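Local coordinates for peptidoglycan-N-acetylmuramic acid deacetylase PdaA (Bacillus subtilis, PDB 1NY1), which removes the acetyl group from N-acetylmuramic acid residues of peptidoglycan, a step toward the muramic delta-lactam of the spore cortex, at residues Leu87-Arg90 / Met91-Gly95; Lys179-Ala182 / Tyr183-Ile187. One frame throughout, in Å; residues are numbered along the deposited sequence.

Contact 1 of 2, residues Leu87-Arg90 / Met91-Gly95; sequences LIKR and MSDEG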
loop_
_atom_site.group_PDB
_atom_site.type_symbol
_atom_site.label_atom_id
_atom_site.label_comp_id
_atom_site.label_asym_id
_atom_site.label_seq_id
_atom_site.Cartn_x
_atom_site.Cartn_y
_atom_site.Cartn_z
ATOM N N LEU A 87 10.902 -8.253 11.448
ATOM C CA LEU A 87 9.574 -8.141 10.855
ATOM C C LEU A 87 9.661 -8.255 9.336
ATOM O O LEU A 87 8.824 -8.898 8.705
ATOM C CB LEU A 87 8.916 -6.815 11.239
ATOM C CG LEU A 87 8.408 -6.717 12.680
ATOM C CD1 LEU A 87 7.897 -5.311 12.946
ATOM C CD2 LEU A 87 7.302 -7.737 12.908
ATOM N N ILE A 88 10.675 -7.626 8.753
ATOM C CA ILE A 88 10.865 -7.678 7.310
ATOM C C ILE A 88 11.047 -9.132 6.901
ATOM O O ILE A 88 10.525 -9.575 5.878
ATOM C CB ILE A 88 12.124 -6.894 6.877
ATOM C CG1 ILE A 88 11.899 -5.390 7.070
ATOM C CG2 ILE A 88 12.481 -7.241 5.435
ATOM C CD1 ILE A 88 10.750 -4.812 6.242
ATOM N N LYS A 89 11.796 -9.868 7.715
ATOM C CA LYS A 89 12.057 -11.276 7.447
ATOM C C LYS A 89 10.745 -12.063 7.508
ATOM O O LYS A 89 10.512 -12.961 6.696
ATOM C CB LYS A 89 13.057 -11.825 8.472
ATOM C CG LYS A 89 13.713 -13.142 8.072
ATOM C CD LYS A 89 15.143 -12.934 7.567
ATOM C CE LYS A 89 16.079 -12.495 8.694
ATOM N NZ LYS A 89 17.491 -12.331 8.230
ATOM N N ARG A 90 9.884 -11.726 8.468
ATOM C CA ARG A 90 8.599 -12.411 8.592
ATOM C C ARG A 90 7.738 -12.167 7.362
ATOM O O ARG A 90 7.117 -13.088 6.834
ATOM C CB ARG A 90 7.816 -11.934 9.817
ATOM C CG ARG A 90 8.185 -12.595 11.126
ATOM C CD ARG A 90 7.060 -12.404 12.134
ATOM N NE ARG A 90 5.839 -13.107 11.739
ATOM C CZ ARG A 90 4.688 -13.036 12.402
ATOM N NH1 ARG A 90 4.596 -12.290 13.495
ATOM N NH2 ARG A 90 3.626 -13.710 11.980
HETATM N N MSE A 91 7.691 -10.918 6.915
HETATM C CA MSE A 91 6.889 -10.575 5.751
HETATM C C MSE A 91 7.325 -11.445 4.583
HETATM O O MSE A 91 6.498 -12.030 3.882
HETATM C CB MSE A 91 7.074 -9.098 5.397
HETATM C CG MSE A 91 6.654 -8.150 6.510
HETATM SE SE MSE A 91 7.038 -6.303 6.155
HETATM C CE MSE A 91 6.111 -5.511 7.640
ATOM N N SER A 92 8.635 -11.537 4.387
ATOM C CA SER A 92 9.187 -12.330 3.295
ATOM C C SER A 92 8.916 -13.827 3.451
ATOM O O SER A 92 8.446 -14.478 2.518
ATOM C CB SER A 92 10.697 -12.088 3.187
ATOM O OG SER A 92 11.249 -12.814 2.104
ATOM N N ASP A 93 9.211 -14.375 4.626
ATOM C CA ASP A 93 9.001 -15.802 4.858
ATOM C C ASP A 93 7.535 -16.222 4.856
ATOM O O ASP A 93 7.213 -17.360 4.512
ATOM C CB ASP A 93 9.661 -16.230 6.174
ATOM C CG ASP A 93 11.173 -16.119 6.123
ATOM O OD1 ASP A 93 11.750 -16.427 5.059
ATOM O OD2 ASP A 93 11.786 -15.743 7.142
ATOM N N GLU A 94 6.645 -15.308 5.227
ATOM C CA GLU A 94 5.227 -15.632 5.271
ATOM C C GLU A 94 4.461 -15.319 3.984
ATOM O O GLU A 94 3.232 -15.237 3.977
ATOM C CB GLU A 94 4.591 -14.962 6.492
ATOM C CG GLU A 94 4.826 -15.786 7.755
ATOM C CD GLU A 94 4.807 -14.981 9.034
ATOM O OE1 GLU A 94 3.854 -14.202 9.241
ATOM O OE2 GLU A 94 5.755 -15.136 9.837
ATOM N N GLY A 95 5.209 -15.151 2.896
ATOM C CA GLY A 95 4.613 -14.918 1.589
ATOM C C GLY A 95 4.082 -13.545 1.237
ATOM O O GLY A 95 3.384 -13.404 0.234
#

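Contact 2 of 2, residues Lys179-Ala182 / Tyr183-Ile187; sequences KKYA and YDHMI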
loop_
_atom_site.group_PDB
_atom_site.type_symbol
_atom_site.label_atom_id
_atom_site.label_comp_id
_atom_site.label_asym_id
_atom_site.label_seq_id
_atom_site.Cartn_x
_atom_site.Cartn_y
_atom_site.Cartn_z
ATOM N N LYS A 179 -10.866 -0.104 17.883
ATOM C CA LYS A 179 -11.252 -1.113 16.912
ATOM C C LYS A 179 -12.475 -0.776 16.077
ATOM O O LYS A 179 -12.446 -0.898 14.854
ATOM C CB LYS A 179 -11.488 -2.449 17.613
ATOM C CG LYS A 179 -11.592 -3.602 16.637
ATOM C CD LYS A 179 -11.910 -4.920 17.318
ATOM C CE LYS A 179 -13.364 -5.001 17.745
ATOM N NZ LYS A 179 -13.732 -6.400 18.133
ATOM N N LYS A 180 -13.556 -0.364 16.731
ATOM C CA LYS A 180 -14.774 -0.045 16.007
ATOM C C LYS A 180 -14.576 1.012 14.924
ATOM O O LYS A 180 -15.096 0.868 13.819
ATOM C CB LYS A 180 -15.866 0.390 16.989
ATOM C CG LYS A 180 -17.191 0.759 16.340
ATOM C CD LYS A 180 -18.218 1.139 17.396
ATOM C CE LYS A 180 -19.428 1.819 16.779
ATOM N NZ LYS A 180 -20.069 0.982 15.734
ATOM N N TYR A 181 -13.819 2.065 15.222
ATOM C CA TYR A 181 -13.595 3.122 14.237
ATOM C C TYR A 181 -12.997 2.581 12.939
ATOM O O TYR A 181 -13.490 2.871 11.845
ATOM C CB TYR A 181 -12.663 4.199 14.797
ATOM C CG TYR A 181 -12.503 5.387 13.877
ATOM C CD1 TYR A 181 -13.490 6.369 13.806
ATOM C CD2 TYR A 181 -11.385 5.517 13.055
ATOM C CE1 TYR A 181 -13.371 7.453 12.940
ATOM C CE2 TYR A 181 -11.257 6.599 12.179
ATOM C CZ TYR A 181 -12.255 7.562 12.131
ATOM O OH TYR A 181 -12.145 8.635 11.272
ATOM N N ALA A 182 -11.932 1.795 13.068
ATOM C CA ALA A 182 -11.244 1.215 11.913
ATOM C C ALA A 182 -12.097 0.173 11.206
ATOM O O ALA A 182 -12.183 0.154 9.978
ATOM C CB ALA A 182 -9.924 0.578 12.360
ATOM N N TYR A 183 -12.702 -0.708 11.993
ATOM C CA TYR A 183 -13.550 -1.753 11.445
ATOM C C TYR A 183 -14.684 -1.144 10.619
ATOM O O TYR A 183 -14.900 -1.530 9.472
ATOM C CB TYR A 183 -14.114 -2.612 12.578
ATOM C CG TYR A 183 -15.208 -3.556 12.145
ATOM C CD1 TYR A 183 -16.548 -3.168 12.193
ATOM C CD2 TYR A 183 -14.906 -4.828 11.659
ATOM C CE1 TYR A 183 -17.560 -4.022 11.770
ATOM C CE2 TYR A 183 -15.914 -5.690 11.228
ATOM C CZ TYR A 183 -17.234 -5.282 11.288
ATOM O OH TYR A 183 -18.232 -6.133 10.865
ATOM N N ASP A 184 -15.400 -0.187 11.197
ATOM C CA ASP A 184 -16.507 0.444 10.486
ATOM C C ASP A 184 -16.091 1.043 9.150
ATOM O O ASP A 184 -16.849 0.983 8.179
ATOM C CB ASP A 184 -17.171 1.515 11.354
ATOM C CG ASP A 184 -18.036 0.921 12.447
ATOM O OD1 ASP A 184 -18.386 -0.277 12.335
ATOM O OD2 ASP A 184 -18.382 1.649 13.407
ATOM N N HIS A 185 -14.898 1.628 9.091
ATOM C CA HIS A 185 -14.425 2.203 7.838
ATOM C C HIS A 185 -14.107 1.152 6.785
ATOM O O HIS A 185 -14.426 1.334 5.616
ATOM C CB HIS A 185 -13.191 3.085 8.076
ATOM C CG HIS A 185 -13.525 4.528 8.286
ATOM N ND1 HIS A 185 -13.237 5.198 9.454
ATOM C CD2 HIS A 185 -14.146 5.422 7.482
ATOM C CE1 HIS A 185 -13.669 6.443 9.361
ATOM N NE2 HIS A 185 -14.224 6.604 8.174
HETATM N N MSE A 186 -13.485 0.054 7.198
HETATM C CA MSE A 186 -13.133 -1.001 6.260
HETATM C C MSE A 186 -14.356 -1.698 5.686
HETATM O O MSE A 186 -14.328 -2.172 4.553
HETATM C CB MSE A 186 -12.217 -2.014 6.931
HETATM C CG MSE A 186 -10.837 -1.452 7.224
HETATM SE SE MSE A 186 -9.591 -2.783 7.841
HETATM C CE MSE A 186 -9.897 -2.674 9.735
ATOM N N ILE A 187 -15.433 -1.734 6.461
ATOM C CA ILE A 187 -16.665 -2.358 6.011
ATOM C C ILE A 187 -17.452 -1.389 5.130
ATOM O O ILE A 187 -17.892 -1.746 4.036
ATOM C CB ILE A 187 -17.543 -2.780 7.212
ATOM C CG1 ILE A 187 -16.818 -3.848 8.043
ATOM C CG2 ILE A 187 -18.909 -3.259 6.718
ATOM C CD1 ILE A 187 -16.510 -5.147 7.301
HETATM O O HOH W 1 -19.090 -1.981 14.368
#

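Contact 1 of 2, residues Leu87-Arg90 / Met91-Gly95
Arg90 and Glu94, one helical turn apart, illustrate how an i to i+4 ion pair can span the end of a helix. The guanidinium grips the carboxylate side-on: Arg90 NE gives a fairly straight bond, 160° at the hydrogen, to the syn lone pair of Glu94 OE2 at 2.8 Å, while Arg90 NH2 reaches Glu94 OE1, also at 2.8 Å but more bent. The two planes are turned 46° against each other, and the bend in the arginine chain at chi3 (66°) swings the group back toward its partner. Arg90 NH2 also forms a salt bridge with Asp63 of helix 58-67, so an alanine in place of Arg90 would probably leave both carboxylates without their shared positive mate.

Backbone bonds follow the helical i to i+4 pattern, from Met91 N to Leu87 O through to Glu94 N to Arg90 O at 2.8 Å. Gly95, with positive phi, is the C-prime residue of a Schellman motif: His96 N returns to Met91 O, and Gly95 N makes a weak bond to Ser92 O.

The apolar side is carried by the selenomethionine Met91, whose SE lies 4.0 Å from Ile88 CD1; both side chains touch Phe80 of helix 78-83. Helix 85-93 thus pairs a buried apolar side with a charged one, and the Arg90 charge, shared between two acids, probably helps tie its last turn to helix 58-67.

Contact 2 of 2, residues Lys179-Ala182 / Tyr183-Ile187
His185 sets the edge of its imidazole against the face of the Tyr181 ring, an edge-to-face pair with centroids 4.7 Å apart and planes at 73°. The imidazole carbon His185 CE1 comes within 3.3 Å of Tyr181 CZ, and His185 ND1 lies over the same ring, offset toward its rim. That nitrogen also makes a weak, bent hydrogen bond to the backbone Tyr181 O at 3.3 Å, an oxygen that takes a second weak bond from His185 N. Tyr181 holds CG anti to its own nitrogen (chi1 -174°), which brings the face of the phenol to the imidazole edge one turn on.

One residue earlier, Lys180 NZ forms a salt bridge with Asp184, its hydrogen bond of 3.0 Å using the syn lone pair of Asp184 OD2. The lysine is extended until chi4 (56°), where the bend turns its ammonium toward the carboxylate; a water bonded to Asp184 OD1 at 2.7 Å also receives a weak bond from Lys180 NZ.

Both pairs have i to i+4 spacing on helix 179-188, which precedes strand 194-198 in the distorted beta/alpha barrel of the carbohydrate esterase 4 family. On the buried side, Ala182 CB meets the methyl CE of the selenomethionine Met186 at 4.2 Å, and Phe168 touches both residues.

Farther out, helix 205-219 fixes two polar ends: Lys179 NZ forms a salt bridge with Asp211, and Tyr183 OH hydrogen-bonds to Asp215. Phe168 also meets the His185 ring, nearly parallel to it.

Contact 1, on helix 85-93, comes first along the chain; contact 2, on helix 179-188, follows it. Their centres are 26 Å apart and their nearest atoms about 16 Å, without touching, yet both fall within the NodB homology range. Contact 1 lies just ahead of strand 97-100, a member of the parallel sheet, and Ile88 is about 10 Å, side chain to side chain, from the metal-binding His101. Contact 2 precedes strand 194-198 of that sheet; Ala182 lies about 5 Å, again between side chains, from Asp170, assigned by similarity to raising the pKa of the active-site histidine. Two separate helices thus come near different residues of the catalytic region, contact 2 the nearer.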